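Local coordinates for protein arginine kinase (Anthopleura japonica, PDB 4RF6) that catalyses the reversible transfer of a phosphate group from ATP to L-arginine, giving phosphoarginine and ADP, with two kinase units fused in one chain, at residues A[36-40]-A[41-45]; A[83-86]-A[87-91]; A[408-411]-A[412-415]; A[497-501]-A[502-506]; A[707-710]-A[711-714]. All blocks are in the same frame, centred on the assembly; numbering follows the deposited sequence.

Contact 1 (A[36-40]-A[41-45]); sequences KYLTP and KVFES
Thr-39 meets the first turn of the following helix through two acceptors. Its backbone O takes the N-H of Phe-43 at 2.9 Å, with a nearly straight N-H...O angle of 166°. Its side-chain OG1 receives the N-H of Val-42, a weak bond of 3.4 Å between OG1 and N. For this, OG1 sits between the backbone N and the carbonyl carbon (chi1 63°), which turns the hydroxyl toward the N-H groups at the start of helix 40-46. One step on, Glu-44 N donates to Pro-40 O at 2.9 Å. On the outer side of the helix, Lys-41 NZ and Glu-44 OE1 form a salt bridge at 3.5 Å. The Lys-41 chain bends at chi2 to reach it.

Apolar packing lies on the buried side of this cap. Val-42 CG2 lies 3.2 Å from Thr-39 OG1 and also touches the carbonyl O of Tyr-37. Leu-38 spreads its two methyls. CD1 reaches Val-42 CG1 at 4.2 Å, while CD2 lies 4.1 Å from Phe-43 CD1. The Phe-43 ring then meets Trp-58 at a steep angle, and Leu-38 continues onto Leu-57 and Ile-61 of helix 57-66. Tyr-37 OH is hydrogen-bonded to Asp-95 of helix 86-96. An inverse gamma turn at Leu-38 and a threonine N-cap at Thr-39 thus make a tight link between helices 33-37 and 40-46 in the first phosphagen kinase N-terminal domain.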
loop_
_atom_site.group_PDB
_atom_site.type_symbol
_atom_site.label_atom_id
_atom_site.label_comp_id
_atom_site.label_asym_id
_atom_site.label_seq_id
_atom_site.Cartn_x
_atom_site.Cartn_y
_atom_site.Cartn_z
ATOM N N LYS A 36 -24.100 -10.073 32.661
ATOM C CA LYS A 36 -25.194 -9.124 32.794
ATOM C C LYS A 36 -26.571 -9.780 32.617
ATOM O O LYS A 36 -27.542 -9.392 33.273
ATOM C CB LYS A 36 -25.006 -7.972 31.799
ATOM C CG LYS A 36 -25.961 -6.808 32.003
ATOM C CD LYS A 36 -25.674 -5.657 31.044
ATOM C CE LYS A 36 -24.318 -5.021 31.305
ATOM N NZ LYS A 36 -24.106 -3.789 30.485
ATOM N N TYR A 37 -26.656 -10.789 31.756
ATOM C CA TYR A 37 -27.963 -11.341 31.404
ATOM C C TYR A 37 -28.198 -12.821 31.710
ATOM O O TYR A 37 -29.333 -13.293 31.618
ATOM C CB TYR A 37 -28.281 -11.037 29.943
ATOM C CG TYR A 37 -28.325 -9.559 29.677
ATOM C CD1 TYR A 37 -29.347 -8.779 30.198
ATOM C CD2 TYR A 37 -27.336 -8.939 28.925
ATOM C CE1 TYR A 37 -29.394 -7.426 29.967
ATOM C CE2 TYR A 37 -27.372 -7.583 28.687
ATOM C CZ TYR A 37 -28.402 -6.832 29.212
ATOM O OH TYR A 37 -28.449 -5.480 28.983
ATOM N N LEU A 38 -27.148 -13.556 32.062
ATOM C CA LEU A 38 -27.365 -14.899 32.580
ATOM C C LEU A 38 -27.593 -14.822 34.085
ATOM O O LEU A 38 -26.657 -14.958 34.877
ATOM C CB LEU A 38 -26.207 -15.842 32.272
ATOM C CG LEU A 38 -26.489 -17.291 32.701
ATOM C CD1 LEU A 38 -27.370 -17.997 31.690
ATOM C CD2 LEU A 38 -25.202 -18.046 32.920
ATOM N N THR A 39 -28.844 -14.577 34.461
ATOM C CA THR A 39 -29.256 -14.531 35.854
ATOM C C THR A 39 -29.662 -15.948 36.264
ATOM O O THR A 39 -29.936 -16.783 35.394
ATOM C CB THR A 39 -30.416 -13.540 36.048
ATOM O OG1 THR A 39 -31.556 -13.979 35.301
ATOM C CG2 THR A 39 -30.012 -12.136 35.581
ATOM N N PRO A 40 -29.670 -16.237 37.582
ATOM C CA PRO A 40 -29.997 -17.585 38.070
ATOM C C PRO A 40 -31.331 -18.097 37.533
ATOM O O PRO A 40 -31.479 -19.293 37.294
ATOM C CB PRO A 40 -30.088 -17.387 39.585
ATOM C CG PRO A 40 -29.138 -16.276 39.867
ATOM C CD PRO A 40 -29.219 -15.353 38.675
ATOM N N LYS A 41 -32.285 -17.194 37.340
ATOM C CA LYS A 41 -33.598 -17.575 36.835
ATOM C C LYS A 41 -33.584 -17.884 35.336
ATOM O O LYS A 41 -34.255 -18.818 34.878
ATOM C CB LYS A 41 -34.627 -16.496 37.156
ATOM C CG LYS A 41 -35.011 -16.433 38.631
ATOM C CD LYS A 41 -35.523 -17.784 39.121
ATOM C CE LYS A 41 -36.116 -17.678 40.523
ATOM N NZ LYS A 41 -36.814 -18.933 40.936
ATOM N N VAL A 42 -32.830 -17.088 34.577
ATOM C CA VAL A 42 -32.597 -17.377 33.166
ATOM C C VAL A 42 -31.945 -18.746 33.056
ATOM O O VAL A 42 -32.349 -19.564 32.229
ATOM C CB VAL A 42 -31.710 -16.315 32.484
ATOM C CG1 VAL A 42 -31.321 -16.757 31.076
ATOM C CG2 VAL A 42 -32.430 -14.984 32.420
ATOM N N PHE A 43 -30.950 -18.999 33.905
ATOM C CA PHE A 43 -30.263 -20.288 33.913
ATOM C C PHE A 43 -31.218 -21.442 34.238
ATOM O O PHE A 43 -31.247 -22.449 33.525
ATOM C CB PHE A 43 -29.078 -20.298 34.889
ATOM C CG PHE A 43 -28.208 -21.521 34.760
ATOM C CD1 PHE A 43 -27.201 -21.565 33.806
ATOM C CD2 PHE A 43 -28.410 -22.631 35.573
ATOM C CE1 PHE A 43 -26.402 -22.687 33.668
ATOM C CE2 PHE A 43 -27.618 -23.764 35.437
ATOM C CZ PHE A 43 -26.612 -23.788 34.482
ATOM N N GLU A 44 -31.984 -21.297 35.318
ATOM C CA GLU A 44 -32.951 -22.319 35.724
ATOM C C GLU A 44 -33.953 -22.640 34.616
ATOM O O GLU A 44 -34.243 -23.805 34.344
ATOM C CB GLU A 44 -33.706 -21.890 36.988
ATOM C CG GLU A 44 -32.978 -22.180 38.297
ATOM C CD GLU A 44 -33.832 -21.896 39.526
ATOM O OE1 GLU A 44 -35.023 -21.546 39.368
ATOM O OE2 GLU A 44 -33.308 -22.023 40.655
ATOM N N SER A 45 -34.473 -21.599 33.976
ATOM C CA SER A 45 -35.496 -21.749 32.944
ATOM C C SER A 45 -34.999 -22.482 31.694
ATOM O O SER A 45 -35.777 -23.143 31.003
ATOM C CB SER A 45 -36.037 -20.369 32.552
ATOM O OG SER A 45 -36.932 -20.452 31.460
#

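Contact 2 (A[83-86]-A[87-91]); sequences TLFG and PLFDA
Phe-85 O is gripped by two backbone donors from the next turn of chain. Phe-89 N lies 3.1 Å from this O and points at it almost straight, in the carbonyl plane. Leu-88 N is also 3.1 Å from Phe-85 O, but it comes from above that plane with a more bent N-H...O angle of 139°. Asp-90 N makes the next bond, to Gly-86 O at 2.7 Å.

Phe-89 folds back on Phe-85. Its ring turns its edge to the Phe-85 carbonyl, with CD2 3.4 Å from Phe-85 O. Its CD2 also rests on Phe-85 CB at 3.8 Å. This follows from chi1 of -76°, which sets the Phe-89 ring beside its own backbone N and back over the helix start. The Phe-85 ring itself leads away, toward Leu-57.

Behind this shell, Gly-86 N donates to Thr-83 O at 2.9 Å and ties the end of helix 79-84 to the start of helix 86-96. Further out, Leu-88 packs on Ile-61 of helix 57-66. Phe-89 meets the ring of Tyr-82 and touches Val-74, a substrate-binding residue by similarity, so the turn places an aromatic ring beside the probable substrate loop.

Phe-85 holds the N-cap position, yet its apolar side chain offers no acceptor to the helix start. None is needed there. The first-turn N-H groups of Gly-86 and Leu-88 find the backbone carbonyls of Thr-83 and Phe-85, and Pro-87 between them has no N-H to satisfy.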
loop_
_atom_site.group_PDB
_atom_site.type_symbol
_atom_site.label_atom_id
_atom_site.label_comp_id
_atom_site.label_asym_id
_atom_site.label_seq_id
_atom_site.Cartn_x
_atom_site.Cartn_y
_atom_site.Cartn_z
ATOM N N THR A 83 -33.261 -18.704 19.332
ATOM C CA THR A 83 -34.660 -18.696 19.750
ATOM C C THR A 83 -34.865 -19.503 21.022
ATOM O O THR A 83 -35.510 -19.035 21.965
ATOM C CB THR A 83 -35.571 -19.243 18.650
ATOM O OG1 THR A 83 -35.551 -18.339 17.536
ATOM C CG2 THR A 83 -37.005 -19.391 19.152
ATOM N N LEU A 84 -34.326 -20.718 21.048
ATOM C CA LEU A 84 -34.528 -21.596 22.196
ATOM C C LEU A 84 -33.919 -20.968 23.447
ATOM O O LEU A 84 -34.474 -21.088 24.544
ATOM C CB LEU A 84 -33.945 -22.989 21.943
ATOM C CG LEU A 84 -34.370 -24.098 22.912
ATOM C CD1 LEU A 84 -35.852 -24.431 22.765
ATOM C CD2 LEU A 84 -33.526 -25.358 22.735
ATOM N N PHE A 85 -32.792 -20.281 23.272
ATOM C CA PHE A 85 -32.145 -19.568 24.367
ATOM C C PHE A 85 -32.338 -18.059 24.205
ATOM O O PHE A 85 -31.495 -17.262 24.625
ATOM C CB PHE A 85 -30.660 -19.930 24.439
ATOM C CG PHE A 85 -30.407 -21.415 24.471
ATOM C CD1 PHE A 85 -30.890 -22.191 25.517
ATOM C CD2 PHE A 85 -29.696 -22.035 23.454
ATOM C CE1 PHE A 85 -30.664 -23.557 25.549
ATOM C CE2 PHE A 85 -29.464 -23.400 23.477
ATOM C CZ PHE A 85 -29.947 -24.163 24.524
ATOM N N GLY A 86 -33.460 -17.690 23.592
ATOM C CA GLY A 86 -33.848 -16.296 23.392
ATOM C C GLY A 86 -33.771 -15.358 24.589
ATOM O O GLY A 86 -33.232 -14.256 24.476
ATOM N N PRO A 87 -34.317 -15.773 25.742
ATOM C CA PRO A 87 -34.265 -14.910 26.932
ATOM C C PRO A 87 -32.849 -14.436 27.270
ATOM O O PRO A 87 -32.689 -13.373 27.881
ATOM C CB PRO A 87 -34.788 -15.824 28.036
ATOM C CG PRO A 87 -35.766 -16.713 27.323
ATOM C CD PRO A 87 -35.177 -16.953 25.957
ATOM N N LEU A 88 -31.842 -15.209 26.869
ATOM C CA LEU A 88 -30.450 -14.800 27.030
ATOM C C LEU A 88 -29.987 -13.967 25.834
ATOM O O LEU A 88 -29.597 -12.807 25.991
ATOM C CB LEU A 88 -29.541 -16.022 27.207
ATOM C CG LEU A 88 -28.047 -15.716 27.345
ATOM C CD1 LEU A 88 -27.795 -14.831 28.551
ATOM C CD2 LEU A 88 -27.244 -16.989 27.464
ATOM N N PHE A 89 -30.038 -14.561 24.642
ATOM C CA PHE A 89 -29.550 -13.903 23.421
ATOM C C PHE A 89 -30.244 -12.570 23.103
ATOM O O PHE A 89 -29.582 -11.612 22.693
ATOM C CB PHE A 89 -29.636 -14.849 22.211
ATOM C CG PHE A 89 -28.551 -15.900 22.175
ATOM C CD1 PHE A 89 -27.292 -15.601 21.671
ATOM C CD2 PHE A 89 -28.797 -17.189 22.636
ATOM C CE1 PHE A 89 -26.290 -16.563 21.635
ATOM C CE2 PHE A 89 -27.802 -18.163 22.602
ATOM C CZ PHE A 89 -26.544 -17.848 22.105
ATOM N N ASP A 90 -31.563 -12.505 23.285
ATOM C CA ASP A 90 -32.307 -11.277 22.971
ATOM C C ASP A 90 -31.784 -10.075 23.749
ATOM O O ASP A 90 -31.562 -8.996 23.192
ATOM C CB ASP A 90 -33.802 -11.445 23.257
ATOM C CG ASP A 90 -34.477 -12.397 22.294
ATOM O OD1 ASP A 90 -33.844 -12.763 21.283
ATOM O OD2 ASP A 90 -35.643 -12.770 22.552
ATOM N N ALA A 91 -31.601 -10.272 25.048
ATOM C CA ALA A 91 -31.088 -9.218 25.915
ATOM C C ALA A 91 -29.678 -8.822 25.490
ATOM O O ALA A 91 -29.358 -7.639 25.382
ATOM C CB ALA A 91 -31.099 -9.680 27.356
#

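Contact 3 (A[408-411]-A[412-415]); sequences SLYD and CINS
This is an N-terminal helix cap, a capping box, at the start of helix 409-418 in the N-terminal domain of the second kinase unit. Ser-408 and Asp-411 make the box by exchanging bonds. Asp-411 N donates to Ser-408 OG at 3.0 Å. Ser-408 N donates in return to Asp-411 OD2 at 2.9 Å, approaching from above the carboxylate plane. The carboxylate is also paired with Arg-370 and Arg-125, which probably stabilise its negative charge. The first helical turn follows, with Cys-412 N bonded to Ser-408 O at 3.3 Å and Ile-413 N to Leu-409 O at 3.0 Å.

Ile-413 carries the side-chain packing. Its CG2 touches Leu-409 CD1 at 4.1 Å, and both residues pack on Leu-440 of helix 438-448. Asn-414 OD1 lies near the edge of the Tyr-410 ring, while its ND2 is bonded to the carbonyl of Ala-556. The other branch of Ile-413 goes to the tyrosine. With chi1 at 74°, CG1 stands between the backbone N and the carbonyl carbon, and it carries the terminal methyl over the ring. Ile-413 CD1 makes a CH-pi contact there, 4.3 Å from the centroid of the Tyr-410 ring and only 7° off the ring normal.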
loop_
_atom_site.group_PDB
_atom_site.type_symbol
_atom_site.label_atom_id
_atom_site.label_comp_id
_atom_site.label_asym_id
_atom_site.label_seq_id
_atom_site.Cartn_x
_atom_site.Cartn_y
_atom_site.Cartn_z
ATOM N N SER A 408 -1.110 21.783 -7.405
ATOM C CA SER A 408 -0.996 23.207 -7.096
ATOM C C SER A 408 0.462 23.625 -6.940
ATOM O O SER A 408 1.362 22.783 -6.890
ATOM C CB SER A 408 -1.754 23.551 -5.817
ATOM O OG SER A 408 -1.071 23.046 -4.683
ATOM N N LEU A 409 0.694 24.931 -6.873
ATOM C CA LEU A 409 2.026 25.446 -6.571
ATOM C C LEU A 409 2.492 24.923 -5.223
ATOM O O LEU A 409 3.654 24.541 -5.058
ATOM C CB LEU A 409 2.025 26.974 -6.536
ATOM C CG LEU A 409 3.367 27.602 -6.165
ATOM C CD1 LEU A 409 4.357 27.417 -7.295
ATOM C CD2 LEU A 409 3.223 29.082 -5.825
ATOM N N TYR A 410 1.585 24.911 -4.249
ATOM C CA TYR A 410 1.959 24.498 -2.904
ATOM C C TYR A 410 2.330 23.022 -2.871
ATOM O O TYR A 410 3.222 22.628 -2.116
ATOM C CB TYR A 410 0.859 24.805 -1.882
ATOM C CG TYR A 410 1.420 25.300 -0.563
ATOM C CD1 TYR A 410 2.252 24.492 0.208
ATOM C CD2 TYR A 410 1.125 26.572 -0.096
ATOM C CE1 TYR A 410 2.776 24.941 1.409
ATOM C CE2 TYR A 410 1.638 27.031 1.106
ATOM C CZ TYR A 410 2.462 26.213 1.850
ATOM O OH TYR A 410 2.976 26.666 3.045
ATOM N N ASP A 411 1.653 22.209 -3.684
ATOM C CA ASP A 411 2.066 20.818 -3.867
ATOM C C ASP A 411 3.540 20.769 -4.268
ATOM O O ASP A 411 4.326 19.994 -3.714
ATOM C CB ASP A 411 1.226 20.126 -4.953
ATOM C CG ASP A 411 -0.189 19.829 -4.500
ATOM O OD1 ASP A 411 -0.393 19.672 -3.279
ATOM O OD2 ASP A 411 -1.088 19.746 -5.366
ATOM N N CYS A 412 3.911 21.611 -5.229
ATOM C CA CYS A 412 5.269 21.597 -5.776
ATOM C C CYS A 412 6.327 22.048 -4.780
ATOM O O CYS A 412 7.441 21.527 -4.774
ATOM C CB CYS A 412 5.348 22.471 -7.026
ATOM S SG CYS A 412 4.442 21.802 -8.429
ATOM N N ILE A 413 5.981 23.013 -3.931
ATOM C CA ILE A 413 6.965 23.601 -3.029
ATOM C C ILE A 413 6.942 22.966 -1.641
ATOM O O ILE A 413 7.798 23.262 -0.801
ATOM C CB ILE A 413 6.755 25.123 -2.900
ATOM C CG1 ILE A 413 5.527 25.414 -2.028
ATOM C CG2 ILE A 413 6.614 25.761 -4.285
ATOM C CD1 ILE A 413 5.354 26.875 -1.692
ATOM N N ASN A 414 5.978 22.080 -1.405
ATOM C CA ASN A 414 5.750 21.531 -0.065
ATOM C C ASN A 414 6.992 20.953 0.621
ATOM O O ASN A 414 7.251 21.242 1.789
ATOM C CB ASN A 414 4.607 20.505 -0.072
ATOM C CG ASN A 414 4.170 20.119 1.329
ATOM O OD1 ASN A 414 3.567 20.925 2.044
ATOM N ND2 ASN A 414 4.480 18.887 1.736
ATOM N N SER A 415 7.770 20.156 -0.103
ATOM C CA SER A 415 8.949 19.532 0.487
ATOM C C SER A 415 9.982 20.558 0.947
ATOM O O SER A 415 10.692 20.336 1.931
ATOM C CB SER A 415 9.591 18.558 -0.497
ATOM O OG SER A 415 10.535 17.733 0.163
#

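Contact 4 (A[497-501]-A[502-506]); sequences PGLTR and NERLD
Thr-500 and Glu-503 form the tight part of this contact, a capping box at the start of helix 501-516. Thr-500 N donates to Glu-503 OE2 at 2.9 Å, meeting the oxygen on its anti side. Glu-503 N returns a weak bond to Thr-500 OG1 at 3.3 Å. The other carboxylate oxygen, OE1, accepts from the backbone N of Ala-494, so the group is held at both oxygens. Leu-499 closes the inner side, with CD2 3.9 Å from Glu-503 CB and its CB over one face of the Arg-504 guanidinium. Two waters in the plane of this buried guanidinium link its edge to the carbonyls of Leu-499 and Arg-501.

The other side is more open. Leu-505 CD1 still covers one face of the Arg-501 guanidinium, 3.9 Å from CZ, reached because the arginine runs extended from CG to NE. At the edge of that group, a water joins Arg-501 NH1 to OD1 of exposed Asn-502.

The segment leads from the loop after strand 479-488 into helix 501-516. Arg-501 NE pairs with Glu-565. The backbone of Arg-501 is hydrogen-bonded to that of Pro-122, so the helix start also meets the first half of the tandem chain.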
loop_
_atom_site.group_PDB
_atom_site.type_symbol
_atom_site.label_atom_id
_atom_site.label_comp_id
_atom_site.label_asym_id
_atom_site.label_seq_id
_atom_site.Cartn_x
_atom_site.Cartn_y
_atom_site.Cartn_z
ATOM N N PRO A 497 5.576 12.562 -8.079
ATOM C CA PRO A 497 4.900 13.200 -6.938
ATOM C C PRO A 497 3.396 13.356 -7.130
ATOM O O PRO A 497 2.682 13.538 -6.139
ATOM C CB PRO A 497 5.544 14.588 -6.883
ATOM C CG PRO A 497 6.874 14.424 -7.565
ATOM C CD PRO A 497 6.597 13.449 -8.667
ATOM N N GLY A 498 2.920 13.307 -8.373
ATOM C CA GLY A 498 1.512 13.559 -8.641
ATOM C C GLY A 498 0.713 12.322 -9.012
ATOM O O GLY A 498 -0.481 12.411 -9.311
ATOM N N LEU A 499 1.371 11.164 -8.989
ATOM C CA LEU A 499 0.746 9.908 -9.411
ATOM C C LEU A 499 -0.473 9.529 -8.575
ATOM O O LEU A 499 -0.465 9.663 -7.347
ATOM C CB LEU A 499 1.756 8.754 -9.354
ATOM C CG LEU A 499 2.856 8.658 -10.404
ATOM C CD1 LEU A 499 3.743 7.442 -10.130
ATOM C CD2 LEU A 499 2.264 8.573 -11.798
ATOM N N THR A 500 -1.517 9.048 -9.251
ATOM C CA THR A 500 -2.654 8.431 -8.574
ATOM C C THR A 500 -2.350 6.951 -8.392
ATOM O O THR A 500 -1.396 6.431 -8.981
ATOM C CB THR A 500 -3.961 8.567 -9.372
ATOM O OG1 THR A 500 -3.856 7.824 -10.594
ATOM C CG2 THR A 500 -4.270 10.028 -9.681
ATOM N N ARG A 501 -3.149 6.266 -7.582
ATOM C CA ARG A 501 -2.923 4.846 -7.340
ATOM C C ARG A 501 -2.914 4.044 -8.634
ATOM O O ARG A 501 -2.000 3.244 -8.871
ATOM C CB ARG A 501 -3.984 4.270 -6.404
ATOM C CG ARG A 501 -3.940 2.752 -6.311
ATOM C CD ARG A 501 -4.733 2.239 -5.118
ATOM N NE ARG A 501 -4.458 0.825 -4.888
ATOM C CZ ARG A 501 -5.209 -0.171 -5.345
ATOM N NH1 ARG A 501 -6.313 0.079 -6.041
ATOM N NH2 ARG A 501 -4.860 -1.422 -5.097
ATOM N N ASN A 502 -3.929 4.253 -9.467
ATOM C CA ASN A 502 -4.075 3.475 -10.696
ATOM C C ASN A 502 -2.985 3.755 -11.728
ATOM O O ASN A 502 -2.533 2.842 -12.418
ATOM C CB ASN A 502 -5.469 3.676 -11.303
ATOM C CG ASN A 502 -6.566 3.056 -10.458
ATOM O OD1 ASN A 502 -6.328 2.099 -9.721
ATOM N ND2 ASN A 502 -7.775 3.600 -10.561
ATOM N N GLU A 503 -2.562 5.012 -11.838
ATOM C CA GLU A 503 -1.427 5.347 -12.703
ATOM C C GLU A 503 -0.171 4.561 -12.325
ATOM O O GLU A 503 0.489 3.966 -13.183
ATOM C CB GLU A 503 -1.108 6.839 -12.633
ATOM C CG GLU A 503 -2.094 7.768 -13.321
ATOM C CD GLU A 503 -1.664 9.223 -13.204
ATOM O OE1 GLU A 503 -1.229 9.802 -14.220
ATOM O OE2 GLU A 503 -1.746 9.777 -12.086
ATOM N N ARG A 504 0.171 4.567 -11.040
ATOM C CA ARG A 504 1.386 3.888 -10.581
ATOM C C ARG A 504 1.326 2.392 -10.887
ATOM O O ARG A 504 2.321 1.794 -11.313
ATOM C CB ARG A 504 1.612 4.111 -9.080
ATOM C CG ARG A 504 2.898 3.466 -8.568
ATOM C CD ARG A 504 3.052 3.642 -7.058
ATOM N NE ARG A 504 3.149 5.053 -6.690
ATOM C CZ ARG A 504 2.164 5.752 -6.143
ATOM N NH1 ARG A 504 0.999 5.170 -5.893
ATOM N NH2 ARG A 504 2.341 7.033 -5.844
ATOM N N LEU A 505 0.158 1.796 -10.666
ATOM C CA LEU A 505 -0.061 0.387 -10.971
ATOM C C LEU A 505 0.010 0.129 -12.477
ATOM O O LEU A 505 0.527 -0.900 -12.905
ATOM C CB LEU A 505 -1.413 -0.089 -10.426
ATOM C CG LEU A 505 -1.571 -0.236 -8.915
ATOM C CD1 LEU A 505 -3.032 -0.433 -8.547
ATOM C CD2 LEU A 505 -0.745 -1.403 -8.398
ATOM N N ASP A 506 -0.523 1.052 -13.277
ATOM C CA ASP A 506 -0.465 0.913 -14.735
ATOM C C ASP A 506 0.977 0.978 -15.220
ATOM O O ASP A 506 1.386 0.210 -16.085
ATOM C CB ASP A 506 -1.283 2.000 -15.438
ATOM C CG ASP A 506 -2.779 1.760 -15.354
ATOM O OD1 ASP A 506 -3.185 0.641 -14.966
ATOM O OD2 ASP A 506 -3.549 2.689 -15.683
HETATM O O HOH W 1 -2.288 12.215 -11.804
HETATM O O HOH W 2 -0.584 7.774 -5.352
HETATM O O HOH W 3 -0.300 2.514 -6.439
HETATM O O HOH W 4 -7.818 2.650 -6.836
#

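Contact 5 (A[707-710]-A[711-714]); sequences VKKL and LEIE
Lys-708 and Glu-712, one helical turn apart, are joined by a salt bridge of 3.1 Å from NZ to OE2. The lysine runs nearly straight as far as CE and then bends at chi4 (-62°). That last bend turns NZ toward the carboxylate. It meets OE2 on the syn side, 33° out of the carboxylate plane. Glu-712 is extended beyond CG, and its chi1 of -85° lays the chain back along the preceding turn. Its OE1 comes within 3.5 Å of Lys-709 CA. Lys-709 itself extends the other way, and its NZ stays 6.4 Å from Glu-712 OE1.

This is an i to i+4 ion pair on the exposed side of helix 696-714, the last helix of the second C-terminal catalytic domain. Helical bonds run beneath it, with Glu-712 N bonded to Lys-708 O at 3.0 Å and Leu-711 N to Val-707 O at 2.8 Å.

The buried side is mostly apolar. Leu-711 chi1 lies some way from a staggered value, and its CB sits 3.4 Å from Val-707 O. Both residues pack on Ile-479 of strand 479-488. Leu-710 and Ile-713 face Ile-658 of helix 655-661. Glu-714 is the polar exception. It bends at chi2, and its two carboxylate oxygens accept from the backbone N atoms of Lys-648 and Ala-649.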
loop_
_atom_site.group_PDB
_atom_site.type_symbol
_atom_site.label_atom_id
_atom_site.label_comp_id
_atom_site.label_asym_id
_atom_site.label_seq_id
_atom_site.Cartn_x
_atom_site.Cartn_y
_atom_site.Cartn_z
ATOM N N VAL A 707 38.465 11.112 -19.237
ATOM C CA VAL A 707 39.133 9.969 -18.611
ATOM C C VAL A 707 40.360 9.525 -19.407
ATOM O O VAL A 707 41.379 9.122 -18.831
ATOM C CB VAL A 707 38.155 8.789 -18.409
ATOM C CG1 VAL A 707 38.881 7.551 -17.919
ATOM C CG2 VAL A 707 37.059 9.172 -17.412
ATOM N N LYS A 708 40.263 9.609 -20.731
ATOM C CA LYS A 708 41.381 9.260 -21.603
ATOM C C LYS A 708 42.602 10.119 -21.276
ATOM O O LYS A 708 43.713 9.611 -21.143
ATOM C CB LYS A 708 40.980 9.454 -23.068
ATOM C CG LYS A 708 42.012 8.975 -24.096
ATOM C CD LYS A 708 41.501 9.261 -25.505
ATOM C CE LYS A 708 42.143 8.364 -26.550
ATOM N NZ LYS A 708 43.615 8.548 -26.632
ATOM N N LYS A 709 42.386 11.423 -21.129
ATOM C CA LYS A 709 43.478 12.333 -20.799
ATOM C C LYS A 709 44.020 12.112 -19.387
ATOM O O LYS A 709 45.217 12.271 -19.145
ATOM C CB LYS A 709 43.041 13.784 -20.995
ATOM C CG LYS A 709 42.741 14.121 -22.448
ATOM C CD LYS A 709 42.767 15.615 -22.695
ATOM C CE LYS A 709 42.857 15.907 -24.186
ATOM N NZ LYS A 709 43.063 17.358 -24.470
ATOM N N LEU A 710 43.137 11.758 -18.455
ATOM C CA LEU A 710 43.565 11.423 -17.099
ATOM C C LEU A 710 44.423 10.164 -17.128
ATOM O O LEU A 710 45.399 10.048 -16.383
ATOM C CB LEU A 710 42.354 11.224 -16.178
ATOM C CG LEU A 710 41.438 12.440 -16.018
ATOM C CD1 LEU A 710 40.269 12.120 -15.105
ATOM C CD2 LEU A 710 42.225 13.629 -15.489
ATOM N N LEU A 711 44.065 9.226 -18.002
ATOM C CA LEU A 711 44.826 7.990 -18.142
ATOM C C LEU A 711 46.203 8.234 -18.743
ATOM O O LEU A 711 47.189 7.603 -18.343
ATOM C CB LEU A 711 44.069 6.968 -18.990
ATOM C CG LEU A 711 43.181 6.009 -18.211
ATOM C CD1 LEU A 711 42.775 4.821 -19.066
ATOM C CD2 LEU A 711 43.902 5.544 -16.966
ATOM N N GLU A 712 46.268 9.146 -19.709
ATOM C CA GLU A 712 47.527 9.444 -20.390
ATOM C C GLU A 712 48.573 10.007 -19.427
ATOM O O GLU A 712 49.772 9.791 -19.605
ATOM C CB GLU A 712 47.293 10.386 -21.578
ATOM C CG GLU A 712 46.885 9.664 -22.866
ATOM C CD GLU A 712 46.067 10.535 -23.815
ATOM O OE1 GLU A 712 45.730 11.680 -23.445
ATOM O OE2 GLU A 712 45.758 10.063 -24.932
ATOM N N ILE A 713 48.111 10.720 -18.405
ATOM C CA ILE A 713 48.995 11.251 -17.370
ATOM C C ILE A 713 49.358 10.169 -16.346
ATOM O O ILE A 713 50.516 10.056 -15.931
ATOM C CB ILE A 713 48.375 12.490 -16.679
ATOM C CG1 ILE A 713 48.247 13.645 -17.678
ATOM C CG2 ILE A 713 49.206 12.913 -15.473
ATOM C CD1 ILE A 713 47.573 14.894 -17.119
ATOM N N GLU A 714 48.381 9.354 -15.959
ATOM C CA GLU A 714 48.644 8.279 -15.003
ATOM C C GLU A 714 49.551 7.190 -15.589
ATOM O O GLU A 714 50.123 6.384 -14.848
ATOM C CB GLU A 714 47.333 7.658 -14.511
ATOM C CG GLU A 714 47.402 7.109 -13.094
ATOM C CD GLU A 714 47.621 8.199 -12.061
ATOM O OE1 GLU A 714 48.257 7.915 -11.026
ATOM O OE2 GLU A 714 47.156 9.338 -12.283
#

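How the contacts relate
Contacts 1 and 2 are neighbours in the first N-terminal domain, their centres about 11 Å apart. They touch where Tyr-37 packs on Ala-91, and both lean on helix 57-66. Contact 3 lies in the second N-terminal domain, contacts 4 and 5 in the second C-terminal domain. Contacts 1 to 4 are helix starts, whereas contact 5 ends a long helix. The caps differ: threonine alone in contact 1, backbone only in contact 2, capping boxes in contacts 3 and 4. Contact 3 has no exposed residue among those that touch, while contacts 1 and 5 each have three. Contact 4 recruits ordered water. Surface lysine-glutamate pairs occur in contacts 1 and 5, spanning both segments only in contact 5.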